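PDB 2QTP: peptide synthase from Silicibacter pomeroyi DSS-3, which is of unknown function, belongs to a family with a variant of the Bacillus chorismate mutase fold, and may play a role in amino-acid metabolism. Local coordinates for residues I5-V10 / L154-R159; A30-V35 / A60-R65; P119-M124 / D132-H137. All blocks are in the same frame, centred on the assembly; numbering follows the deposited sequence. Where two conformers were deposited one is given.

Contact 1: I5-V10 / L154-R159; sequences IRKIAV and LNDAPR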
loop_
_atom_site.group_PDB
_atom_site.type_symbol
_atom_site.label_atom_id
_atom_site.label_comp_id
_atom_site.label_asym_id
_atom_site.label_seq_id
_atom_site.Cartn_x
_atom_site.Cartn_y
_atom_site.Cartn_z
ATOM N N ILE A 5 3.026 10.826 9.635
ATOM C CA ILE A 5 2.294 9.521 9.689
ATOM C C ILE A 5 1.369 9.448 10.903
ATOM O O ILE A 5 1.823 9.403 12.033
ATOM C CB ILE A 5 3.244 8.271 9.735
ATOM C CG1 ILE A 5 4.127 8.181 8.490
ATOM C CG2 ILE A 5 2.446 6.975 9.856
ATOM C CD1 ILE A 5 5.311 7.202 8.648
ATOM N N ARG A 6 0.067 9.438 10.664
ATOM C CA ARG A 6 -0.899 9.279 11.763
ATOM C C ARG A 6 -1.024 7.831 12.296
ATOM O O ARG A 6 -1.100 7.585 13.515
ATOM C CB ARG A 6 -2.271 9.780 11.317
ATOM C CG ARG A 6 -3.337 9.633 12.386
ATOM C CD ARG A 6 -4.589 10.442 12.059
ATOM N NE ARG A 6 -5.374 9.909 10.940
ATOM C CZ ARG A 6 -6.323 8.991 11.059
ATOM N NH1 ARG A 6 -6.615 8.468 12.242
ATOM N NH2 ARG A 6 -7.001 8.593 9.991
ATOM N N LYS A 7 -1.059 6.882 11.360
ATOM C CA LYS A 7 -1.294 5.462 11.645
ATOM C C LYS A 7 -0.476 4.612 10.690
ATOM O O LYS A 7 -0.355 4.962 9.506
ATOM C CB LYS A 7 -2.756 5.070 11.311
ATOM C CG LYS A 7 -3.779 5.108 12.349
ATOM C CD LYS A 7 -5.011 4.337 11.871
ATOM C CE LYS A 7 -6.076 4.256 12.952
ATOM N NZ LYS A 7 -7.176 3.340 12.520
ATOM N N ILE A 8 0.012 3.482 11.182
ATOM C CA ILE A 8 0.622 2.455 10.347
ATOM C C ILE A 8 -0.125 1.162 10.672
ATOM O O ILE A 8 -0.447 0.904 11.811
ATOM C CB ILE A 8 2.132 2.229 10.622
ATOM C CG1 ILE A 8 2.962 3.411 10.156
ATOM C CG2 ILE A 8 2.644 0.975 9.871
ATOM C CD1 ILE A 8 4.407 3.245 10.500
ATOM N N ALA A 9 -0.414 0.357 9.663
ATOM C CA ALA A 9 -1.131 -0.893 9.890
ATOM C C ALA A 9 -0.489 -1.978 9.041
ATOM O O ALA A 9 -0.060 -1.704 7.903
ATOM C CB ALA A 9 -2.594 -0.720 9.540
ATOM N N VAL A 10 -0.403 -3.188 9.590
ATOM C CA VAL A 10 0.160 -4.342 8.867
ATOM C C VAL A 10 -0.862 -5.490 8.918
ATOM O O VAL A 10 -1.427 -5.781 9.983
ATOM C CB VAL A 10 1.547 -4.745 9.424
ATOM C CG1 VAL A 10 2.128 -5.933 8.666
ATOM C CG2 VAL A 10 2.516 -3.544 9.367
ATOM N N LEU A 154 -8.993 0.867 6.391
ATOM C CA LEU A 154 -8.913 1.318 7.774
ATOM C C LEU A 154 -10.211 2.103 7.997
ATOM O O LEU A 154 -10.568 2.958 7.159
ATOM C CB LEU A 154 -7.689 2.200 7.978
ATOM C CG LEU A 154 -6.326 1.517 7.947
ATOM C CD1 LEU A 154 -5.197 2.579 7.904
ATOM C CD2 LEU A 154 -6.171 0.562 9.125
ATOM N N ASN A 155 -10.884 1.832 9.120
ATOM C CA ASN A 155 -12.176 2.415 9.418
ATOM C C ASN A 155 -12.173 3.936 9.359
ATOM O O ASN A 155 -13.161 4.536 8.965
ATOM C CB ASN A 155 -12.737 1.919 10.784
ATOM C CG ASN A 155 -12.041 2.570 11.983
ATOM O OD1 ASN A 155 -10.810 2.505 12.112
ATOM N ND2 ASN A 155 -12.825 3.243 12.845
ATOM N N ASP A 156 -11.045 4.564 9.680
ATOM C CA ASP A 156 -11.025 6.010 9.825
ATOM C C ASP A 156 -10.092 6.716 8.847
ATOM O O ASP A 156 -9.713 7.847 9.070
ATOM C CB ASP A 156 -10.606 6.327 11.257
ATOM C CG ASP A 156 -9.157 5.883 11.560
ATOM O OD1 ASP A 156 -8.565 5.019 10.859
ATOM O OD2 ASP A 156 -8.615 6.390 12.539
ATOM N N ALA A 157 -9.733 6.060 7.752
ATOM C CA ALA A 157 -8.776 6.627 6.858
ATOM C C ALA A 157 -9.085 6.177 5.441
ATOM O O ALA A 157 -9.724 5.132 5.245
ATOM C CB ALA A 157 -7.345 6.219 7.280
ATOM N N PRO A 158 -8.695 6.985 4.437
ATOM C CA PRO A 158 -8.103 8.333 4.552
ATOM C C PRO A 158 -9.163 9.436 4.733
ATOM O O PRO A 158 -10.161 9.475 4.020
ATOM C CB PRO A 158 -7.433 8.522 3.199
ATOM C CG PRO A 158 -8.325 7.755 2.245
ATOM C CD PRO A 158 -8.794 6.556 3.028
ATOM N N ARG A 159 -8.944 10.319 5.698
ATOM C CA ARG A 159 -9.787 11.484 5.849
ATOM C C ARG A 159 -9.569 12.380 4.627
ATOM O O ARG A 159 -8.668 12.151 3.815
ATOM C CB ARG A 159 -9.422 12.246 7.109
ATOM C CG ARG A 159 -9.667 11.498 8.421
ATOM C CD ARG A 159 -8.957 12.297 9.504
ATOM N NE ARG A 159 -8.949 11.690 10.832
ATOM C CZ ARG A 159 -8.104 12.052 11.794
ATOM N NH1 ARG A 159 -7.186 12.988 11.570
ATOM N NH2 ARG A 159 -8.160 11.471 12.977
#
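Arg6 and Lys7, neighbours on the edge strand, both reach across to Asp156 in the loop that follows strand 148-152. The Arg6 chain leaves CB with CG anti to the backbone N (chi1 179°). Next, CD of Arg6 lies over the outer part of one face of the Arg159 guanidinium, 3.7 Å from NH1 of Arg159. At NE the chain has bent, and this atom lies over the centre of the same group. NE also forms a salt bridge with Glu162, which probably offsets part of the charge of the stacked arginines. CZ stacks on CZ of Arg159. The two guanidinium groups are nearly parallel, 9° apart, with centres separated by 3.6 Å. NH1 of Arg6 then meets OD2 of Asp156 at 2.9 Å in a salt bridge whose hydrogen bond is almost straight (N-H...O 176°). The oxygen lies in the guanidinium plane, yet the nitrogen approaches it from above the carboxylate. NH2 makes a weak hydrogen bond to the backbone O of Asp156 and lies near CB of Ala157.

Residues 154-157 form a type I beta turn, and the salt bridges tie this turn to the edge strand of the mixed sheet. Lys7 takes the second carboxylate oxygen: its NZ is 2.7 Å from OD1 of Asp156, completing a salt-bridge network. With an alanine at Arg6, OD2 of Asp156 would probably lose this charged mate and the Arg159 guanidinium its stacking partner. Further along the strand CB of Ala9 packs against CD2 of Leu154 at 3.8 Å.

Contact 2: A30-V35 / A60-R65; sequences AVAVAV and ALLGER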
loop_
_atom_site.group_PDB
_atom_site.type_symbol
_atom_site.label_atom_id
_atom_site.label_comp_id
_atom_site.label_asym_id
_atom_site.label_seq_id
_atom_site.Cartn_x
_atom_site.Cartn_y
_atom_site.Cartn_z
ATOM N N ALA A 30 1.308 -10.251 2.758
ATOM C CA ALA A 30 1.371 -9.200 3.767
ATOM C C ALA A 30 1.204 -7.883 3.062
ATOM O O ALA A 30 1.607 -7.740 1.897
ATOM C CB ALA A 30 2.692 -9.244 4.538
ATOM N N VAL A 31 0.607 -6.921 3.755
ATOM C CA VAL A 31 0.478 -5.561 3.245
ATOM C C VAL A 31 0.676 -4.589 4.421
ATOM O O VAL A 31 0.176 -4.829 5.509
ATOM C CB VAL A 31 -0.882 -5.312 2.476
ATOM C CG1 VAL A 31 -2.057 -5.786 3.220
ATOM C CG2 VAL A 31 -1.052 -3.814 2.114
ATOM N N ALA A 32 1.491 -3.563 4.212
ATOM C CA ALA A 32 1.748 -2.516 5.206
ATOM C C ALA A 32 1.162 -1.211 4.630
ATOM O O ALA A 32 1.352 -0.906 3.447
ATOM C CB ALA A 32 3.273 -2.385 5.507
ATOM N N VAL A 33 0.441 -0.478 5.477
ATOM C CA VAL A 33 -0.291 0.728 5.105
ATOM C C VAL A 33 0.086 1.891 6.040
ATOM O O VAL A 33 0.236 1.693 7.264
ATOM C CB VAL A 33 -1.828 0.485 5.216
ATOM C CG1 VAL A 33 -2.579 1.708 4.845
ATOM C CG2 VAL A 33 -2.220 -0.665 4.334
ATOM N N ALA A 34 0.273 3.079 5.454
ATOM C CA ALA A 34 0.534 4.327 6.217
ATOM C C ALA A 34 -0.511 5.344 5.845
ATOM O O ALA A 34 -0.915 5.439 4.684
ATOM C CB ALA A 34 1.928 4.891 5.959
ATOM N N VAL A 35 -0.992 6.051 6.859
ATOM C CA VAL A 35 -1.920 7.159 6.682
ATOM C C VAL A 35 -1.144 8.435 6.965
ATOM O O VAL A 35 -0.644 8.638 8.068
ATOM C CB VAL A 35 -3.163 7.038 7.586
ATOM C CG1 VAL A 35 -4.140 8.216 7.354
ATOM C CG2 VAL A 35 -3.847 5.659 7.373
ATOM N N ALA A 60 10.012 2.338 1.118
ATOM C CA ALA A 60 11.065 1.656 1.836
ATOM C C ALA A 60 10.556 1.208 3.209
ATOM O O ALA A 60 10.765 0.073 3.610
ATOM C CB ALA A 60 12.280 2.585 1.985
ATOM N N LEU A 61 9.899 2.111 3.924
ATOM C CA LEU A 61 9.402 1.827 5.254
ATOM C C LEU A 61 8.365 0.689 5.251
ATOM O O LEU A 61 8.470 -0.259 6.036
ATOM C CB LEU A 61 8.778 3.089 5.874
ATOM C CG LEU A 61 7.992 2.867 7.187
ATOM C CD1 LEU A 61 8.926 2.451 8.321
ATOM C CD2 LEU A 61 7.257 4.118 7.558
ATOM N N LEU A 62 7.381 0.796 4.363
ATOM C CA LEU A 62 6.297 -0.176 4.281
ATOM C C LEU A 62 6.781 -1.502 3.695
ATOM O O LEU A 62 6.349 -2.586 4.133
ATOM C CB LEU A 62 5.105 0.398 3.502
ATOM C CG LEU A 62 4.427 1.664 4.047
ATOM C CD1 LEU A 62 3.373 2.321 3.058
ATOM C CD2 LEU A 62 3.815 1.422 5.438
ATOM N N GLY A 63 7.702 -1.444 2.739
ATOM C CA GLY A 63 8.289 -2.683 2.207
ATOM C C GLY A 63 9.036 -3.483 3.283
ATOM O O GLY A 63 8.963 -4.696 3.318
ATOM N N GLU A 64 9.751 -2.780 4.153
ATOM C CA GLU A 64 10.467 -3.373 5.273
ATOM C C GLU A 64 9.487 -3.945 6.301
ATOM O O GLU A 64 9.742 -5.017 6.846
ATOM C CB GLU A 64 11.383 -2.333 5.938
ATOM C CG GLU A 64 11.994 -2.760 7.308
ATOM C CD GLU A 64 13.030 -3.894 7.203
ATOM O OE1 GLU A 64 13.698 -4.003 6.148
ATOM O OE2 GLU A 64 13.196 -4.669 8.183
ATOM N N ARG A 65 8.388 -3.242 6.578
ATOM C CA ARG A 65 7.379 -3.770 7.507
ATOM C C ARG A 65 6.790 -5.069 6.980
ATOM O O ARG A 65 6.576 -6.015 7.747
ATOM C CB ARG A 65 6.256 -2.760 7.797
ATOM C CG ARG A 65 6.713 -1.478 8.499
ATOM C CD ARG A 65 7.372 -1.707 9.877
ATOM N NE ARG A 65 6.420 -2.323 10.796
ATOM C CZ ARG A 65 5.629 -1.672 11.655
ATOM N NH1 ARG A 65 5.675 -0.340 11.787
ATOM N NH2 ARG A 65 4.787 -2.383 12.410
#
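Leu62 reaches from helix 49-70 onto the backbone of strand 21-37 between Ala32 and Ala34. Its CG is anti to the carbonyl carbon (chi1 -60°), and chi2 is extended at 170°. This sends both methyls to the strand. CD2 of Leu62 sits 3.8 Å from CB of Ala32 and 4.0 Å from CB of Ala34. It also touches the backbone between them, with C of Val33 3.8 Å from CD2 of Leu62. CD1 lies by O of Ala32 and N of Ala34. The small alanines let the helix come close, and the segment axes approach to 7.3 Å at 145°. Ala32 sits under the helix backbone itself: its CB is 3.4 Å from O of Leu62. CB of Ala32 also meets CB of Arg65 at 3.8 Å. Beyond CB the Arg65 chain bends at chi2 and chi3, and the side chain turns off to touch Ile8 of strand 5-15. The packing is largely apolar and mostly buried.

The helix thus covers one face of the sheet. On the other face Val31 and Val33 pack against strand 148-152. Strand 21-37 itself runs between strands 5-15 and 162-171, paired antiparallel with both.

Contact 3: P119-M124 / D132-H137; sequences PSSKKM and DVPLGH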
loop_
_atom_site.group_PDB
_atom_site.type_symbol
_atom_site.label_atom_id
_atom_site.label_comp_id
_atom_site.label_asym_id
_atom_site.label_seq_id
_atom_site.Cartn_x
_atom_site.Cartn_y
_atom_site.Cartn_z
ATOM N N PRO A 119 3.304 -3.738 -10.061
ATOM C CA PRO A 119 2.027 -3.083 -10.362
ATOM C C PRO A 119 1.634 -2.049 -9.304
ATOM O O PRO A 119 2.013 -2.173 -8.140
ATOM C CB PRO A 119 1.036 -4.245 -10.404
ATOM C CG PRO A 119 1.639 -5.307 -9.566
ATOM C CD PRO A 119 3.134 -5.154 -9.695
ATOM N N SER A 120 0.940 -0.997 -9.725
ATOM C CA SER A 120 0.420 -0.014 -8.778
ATOM C C SER A 120 -0.996 0.409 -9.164
ATOM O O SER A 120 -1.373 0.267 -10.311
ATOM C CB SER A 120 1.342 1.199 -8.721
ATOM O OG SER A 120 1.326 1.867 -9.948
ATOM N N SER A 121 -1.804 0.875 -8.214
ATOM C CA SER A 121 -3.117 1.432 -8.554
ATOM C C SER A 121 -3.319 2.664 -7.701
ATOM O O SER A 121 -2.793 2.765 -6.608
ATOM C CB SER A 121 -4.261 0.424 -8.340
ATOM O OG SER A 121 -4.531 0.233 -6.961
ATOM N N LYS A 122 -4.088 3.612 -8.207
ATOM C CA LYS A 122 -4.375 4.842 -7.483
ATOM C C LYS A 122 -5.879 5.041 -7.525
ATOM O O LYS A 122 -6.510 4.753 -8.534
ATOM C CB LYS A 122 -3.652 6.035 -8.111
ATOM C CG LYS A 122 -3.843 6.153 -9.577
ATOM C CD LYS A 122 -2.926 7.195 -10.215
ATOM C CE LYS A 122 -3.316 7.339 -11.676
ATOM N NZ LYS A 122 -2.238 7.810 -12.558
ATOM N N LYS A 123 -6.435 5.517 -6.416
ATOM C CA LYS A 123 -7.864 5.769 -6.274
ATOM C C LYS A 123 -8.117 7.007 -5.403
ATOM O O LYS A 123 -7.284 7.385 -4.604
ATOM C CB LYS A 123 -8.514 4.565 -5.554
ATOM C CG LYS A 123 -8.470 3.219 -6.310
ATOM C CD LYS A 123 -9.326 3.174 -7.588
ATOM C CE LYS A 123 -9.134 1.854 -8.403
HETATM N N MSE A 124 -9.285 7.615 -5.561
HETATM C CA MSE A 124 -9.806 8.606 -4.626
HETATM C C MSE A 124 -10.779 7.833 -3.703
HETATM O O MSE A 124 -11.484 6.986 -4.156
HETATM C CB MSE A 124 -10.566 9.675 -5.389
HETATM C CG MSE A 124 -9.638 10.451 -6.342
HETATM SE SE MSE A 124 -9.186 12.108 -5.542
HETATM C CE MSE A 124 -11.120 12.521 -5.182
ATOM N N ASP A 132 -7.733 -1.931 -3.207
ATOM C CA ASP A 132 -7.220 -3.170 -3.721
ATOM C C ASP A 132 -5.755 -2.971 -4.099
ATOM O O ASP A 132 -5.440 -2.113 -4.917
ATOM C CB ASP A 132 -8.032 -3.575 -4.934
ATOM C CG ASP A 132 -8.319 -5.077 -4.983
ATOM O OD1 ASP A 132 -7.396 -5.935 -4.770
ATOM O OD2 ASP A 132 -9.508 -5.378 -5.267
ATOM N N VAL A 133 -4.854 -3.709 -3.457
ATOM C CA VAL A 133 -3.427 -3.612 -3.764
ATOM C C VAL A 133 -3.051 -4.736 -4.751
ATOM O O VAL A 133 -3.159 -5.897 -4.438
ATOM C CB VAL A 133 -2.564 -3.698 -2.509
ATOM C CG1 VAL A 133 -1.098 -3.314 -2.857
ATOM C CG2 VAL A 133 -3.150 -2.819 -1.408
ATOM N N PRO A 134 -2.629 -4.379 -5.959
ATOM C CA PRO A 134 -2.258 -5.389 -6.940
ATOM C C PRO A 134 -0.973 -6.152 -6.557
ATOM O O PRO A 134 -0.154 -5.650 -5.792
ATOM C CB PRO A 134 -2.067 -4.569 -8.214
ATOM C CG PRO A 134 -1.817 -3.219 -7.771
ATOM C CD PRO A 134 -2.457 -3.016 -6.465
ATOM N N LEU A 135 -0.830 -7.372 -7.040
ATOM C CA LEU A 135 0.356 -8.186 -6.748
ATOM C C LEU A 135 0.856 -8.775 -8.063
ATOM O O LEU A 135 0.204 -9.634 -8.652
ATOM C CB LEU A 135 0.040 -9.311 -5.757
ATOM C CG LEU A 135 -0.077 -8.957 -4.276
ATOM C CD1 LEU A 135 -0.679 -10.137 -3.485
ATOM C CD2 LEU A 135 1.270 -8.564 -3.710
ATOM N N GLY A 136 1.997 -8.297 -8.527
ATOM C CA GLY A 136 2.552 -8.783 -9.768
ATOM C C GLY A 136 3.692 -9.724 -9.448
ATOM O O GLY A 136 4.559 -9.388 -8.630
ATOM N N HIS A 137 3.684 -10.894 -10.094
ATOM C CA HIS A 137 4.741 -11.905 -9.948
ATOM C C HIS A 137 5.948 -11.505 -10.777
ATOM O O HIS A 137 7.077 -11.749 -10.377
ATOM C CB HIS A 137 4.246 -13.300 -10.371
ATOM C CG HIS A 137 3.839 -14.186 -9.230
ATOM N ND1 HIS A 137 2.698 -13.975 -8.481
ATOM C CD2 HIS A 137 4.406 -15.319 -8.738
ATOM C CE1 HIS A 137 2.592 -14.924 -7.562
ATOM N NE2 HIS A 137 3.613 -15.756 -7.700
#
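The two strand segments run antiparallel at 165°, with axes 6.4 Å apart at their closest, and side chains rather than a backbone ladder fill the space between them. Pro119 and Pro134 meet through their rings, CB of Pro119 lying 3.8 Å from CB of Pro134. The CG corner of the Pro119 ring reaches past Pro134 to the backbone beyond it, 3.2 Å from N of Gly136. CD of Pro119 lies near CA of the same glycine. Gly136 has no side chain, and this lets its backbone come close to the ring. CG of Pro134 rests 4.0 Å from the backbone C of Ser120, just past Pro119.

Each segment belongs to a different sheet. Strand 120-124 pairs in parallel with strand 79-86 in the mixed sheet, while strand 131-135 pairs with strand 148-152 in a two-stranded antiparallel sheet. The contact therefore joins the edge of one sheet to a strand of the other. Val133 and Leu135 point away from it and pack on strand 162-171.

Ser121 brings a hydroxyl to the contact. Its CB points toward segment 132-137, and chi1 of 73° sets OG of Ser121 3.9 Å from CD of Pro134. This hydroxyl is hydrogen-bonded to Ser83 OG, which also bonds to the backbone O of Asp132.

From the N terminus, strand 5-15 comes first, and its 5-10 segment meets residues 154-159 late in the modelled chain. Contact 1 therefore closes the longest loop. Contacts 2 and 3 both fall within that loop, one after the other, and none cross. Contact 2 joins strand 21-37 to the helix that follows it. Contact 3 closes a short loop between strands that are successive in the chain but lie in different sheets. Contacts 1 and 2 touch directly: strands 5-15 and 21-37 are paired, and Val35 packs on Leu154 and Ala157. Val31 touches Val133, linking contacts 2 and 3. Contacts 1 and 3 lie on opposite sides of the chain's centre, about 18 Å apart between centres.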